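Local coordinates for Rpb7-binding protein seb1 (Schizosaccharomyces pombe 972h-, PDB 5MDT) that drives transcription termination by binding RNA polymerase II and nascent RNA, probably recognising the polymerase C-terminal domain through its CTD-interacting domain, at residues 105-110 and 120-125. Sequence-based numbering, arbitrary orientation.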
loop_
_atom_site.group_PDB
_atom_site.type_symbol
_atom_site.label_atom_id
_atom_site.label_comp_id
_atom_site.label_asym_id
_atom_site.label_seq_id
_atom_site.Cartn_x
_atom_site.Cartn_y
_atom_site.Cartn_z
ATOM N N SER A 105 -9.192 2.674 -3.431
ATOM C CA SER A 105 -10.004 1.461 -3.210
ATOM C C SER A 105 -9.670 0.797 -1.893
ATOM O O SER A 105 -10.592 0.399 -1.169
ATOM C CB SER A 105 -9.787 0.430 -4.328
ATOM O OG SER A 105 -10.222 0.952 -5.567
ATOM N N LEU A 106 -8.361 0.634 -1.583
ATOM C CA LEU A 106 -7.972 -0.007 -0.341
ATOM C C LEU A 106 -8.321 0.841 0.881
ATOM O O LEU A 106 -8.745 0.276 1.895
ATOM C CB LEU A 106 -6.502 -0.450 -0.343
ATOM C CG LEU A 106 -6.100 -1.422 -1.510
ATOM C CD1 LEU A 106 -4.762 -2.075 -1.198
ATOM C CD2 LEU A 106 -7.182 -2.490 -1.778
ATOM N N VAL A 107 -8.184 2.196 0.793
ATOM C CA VAL A 107 -8.600 3.061 1.928
ATOM C C VAL A 107 -10.113 2.981 2.106
ATOM O O VAL A 107 -10.602 2.826 3.232
ATOM C CB VAL A 107 -8.059 4.514 1.833
ATOM C CG1 VAL A 107 -8.615 5.402 2.962
ATOM C CG2 VAL A 107 -6.526 4.518 1.850
ATOM N N ALA A 108 -10.869 3.039 0.989
ATOM C CA ALA A 108 -12.337 2.967 1.046
ATOM C C ALA A 108 -12.802 1.657 1.679
ATOM O O ALA A 108 -13.693 1.667 2.511
ATOM C CB ALA A 108 -12.920 3.111 -0.351
ATOM N N ASP A 109 -12.163 0.543 1.322
ATOM C CA ASP A 109 -12.465 -0.788 1.845
ATOM C C ASP A 109 -12.158 -0.839 3.348
ATOM O O ASP A 109 -12.938 -1.408 4.118
ATOM C CB ASP A 109 -11.623 -1.827 1.090
ATOM C CG ASP A 109 -11.900 -3.264 1.456
ATOM O OD1 ASP A 109 -12.983 -3.771 1.085
ATOM O OD2 ASP A 109 -10.998 -3.910 2.035
ATOM N N ALA A 110 -11.046 -0.217 3.777
ATOM C CA ALA A 110 -10.705 -0.207 5.193
ATOM C C ALA A 110 -11.697 0.646 5.954
ATOM O O ALA A 110 -12.141 0.244 7.033
ATOM C CB ALA A 110 -9.279 0.312 5.401
ATOM N N PRO A 120 -7.750 6.235 12.715
ATOM C CA PRO A 120 -6.744 7.298 12.901
ATOM C C PRO A 120 -5.359 6.868 12.407
ATOM O O PRO A 120 -4.536 7.728 12.089
ATOM C CB PRO A 120 -6.706 7.522 14.416
ATOM C CG PRO A 120 -7.846 6.806 14.982
ATOM C CD PRO A 120 -8.375 5.825 13.993
ATOM N N LYS A 121 -5.080 5.553 12.385
ATOM C CA LYS A 121 -3.791 5.013 11.904
ATOM C C LYS A 121 -3.631 5.252 10.390
ATOM O O LYS A 121 -2.509 5.426 9.905
ATOM C CB LYS A 121 -3.637 3.518 12.276
ATOM C CG LYS A 121 -3.702 3.220 13.794
ATOM C CD LYS A 121 -2.508 3.782 14.549
ATOM C CE LYS A 121 -2.591 3.631 16.053
ATOM N NZ LYS A 121 -1.656 4.570 16.724
ATOM N N ILE A 122 -4.756 5.315 9.653
ATOM C CA ILE A 122 -4.731 5.574 8.205
ATOM C C ILE A 122 -4.503 7.077 7.984
ATOM O O ILE A 122 -3.767 7.448 7.069
ATOM C CB ILE A 122 -6.005 5.042 7.518
ATOM C CG1 ILE A 122 -6.248 3.566 7.926
ATOM C CG2 ILE A 122 -5.882 5.163 5.968
ATOM C CD1 ILE A 122 -7.648 2.959 7.445
ATOM N N LEU A 123 -5.049 7.928 8.874
ATOM C CA LEU A 123 -4.769 9.367 8.834
ATOM C C LEU A 123 -3.267 9.580 8.974
ATOM O O LEU A 123 -2.705 10.388 8.235
ATOM C CB LEU A 123 -5.505 10.146 9.942
ATOM C CG LEU A 123 -6.903 10.615 9.653
ATOM C CD1 LEU A 123 -7.363 11.547 10.768
ATOM C CD2 LEU A 123 -6.986 11.379 8.328
ATOM N N LYS A 124 -2.606 8.819 9.878
ATOM C CA LYS A 124 -1.150 8.874 10.068
ATOM C C LYS A 124 -0.389 8.517 8.779
ATOM O O LYS A 124 0.655 9.112 8.519
ATOM C CB LYS A 124 -0.692 8.010 11.249
ATOM C CG LYS A 124 -0.959 8.673 12.592
ATOM C CD LYS A 124 -0.786 7.724 13.770
ATOM C CE LYS A 124 -0.567 8.478 15.068
ATOM N NZ LYS A 124 -1.735 9.327 15.451
ATOM N N LEU A 125 -0.920 7.585 7.958
ATOM C CA LEU A 125 -0.302 7.256 6.682
ATOM C C LEU A 125 -0.381 8.443 5.717
ATOM O O LEU A 125 0.600 8.729 5.037
ATOM C CB LEU A 125 -0.914 5.992 6.067
ATOM C CG LEU A 125 -0.654 4.660 6.789
ATOM C CD1 LEU A 125 -1.422 3.523 6.107
ATOM C CD2 LEU A 125 0.828 4.337 6.866
#
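Val107, Ala110 and Ile122 meet through methyl groups, with no ring, amide or other flat side-chain group between them. There are therefore no stacked faces or edges here. Ile122 supplies both touching groups on its side. Its CB bond points toward helix 92-113, and its two branches go to different partners. The short branch ends in CG2, which lies 4.1 Å from Val107 CG1. The long branch passes through CG1, and its terminal CD1 sits 3.7 Å from Ala110 CB. That second pair is the closer of the two.

The torsions explain this division. In Ile122 (chi1 -51°) CG1 lies beside the backbone N and CG2 beside the carbonyl carbon, and the two branches diverge. The long one then runs extended (chi2 172°), which carries CD1 away from CG2 and over to Ala110. The CB of Ala110 also points toward the other helix, and two methyls meet directly. Val107 approaches differently. Its CB bond points to one side of the partner helix. Its torsion (chi1 175°) sets CG1 beside the carbonyl carbon, where it meets Ile122 CG2. The Val107 and Ile122 side chains pass each other in opposite directions. Val107 CA and Ile122 CA, 7.8 Å apart, are the nearest pair of CA atoms across the two segments.

No hydrogen bond crosses between the segments. All three touching residues are buried.

The two segments run in broadly opposite directions, at a tilt, on helices joined by a short connection. This is apolar packing within an antiparallel helical hairpin. The hairpin packs against helix 59-79, where Ala110 and Ile122 touch Leu63, and against helix 137-150, where Val107 touches Leu143 and Ile122 touches Leu147. Such packing belongs to the right-handed helical superhelix of CID domains.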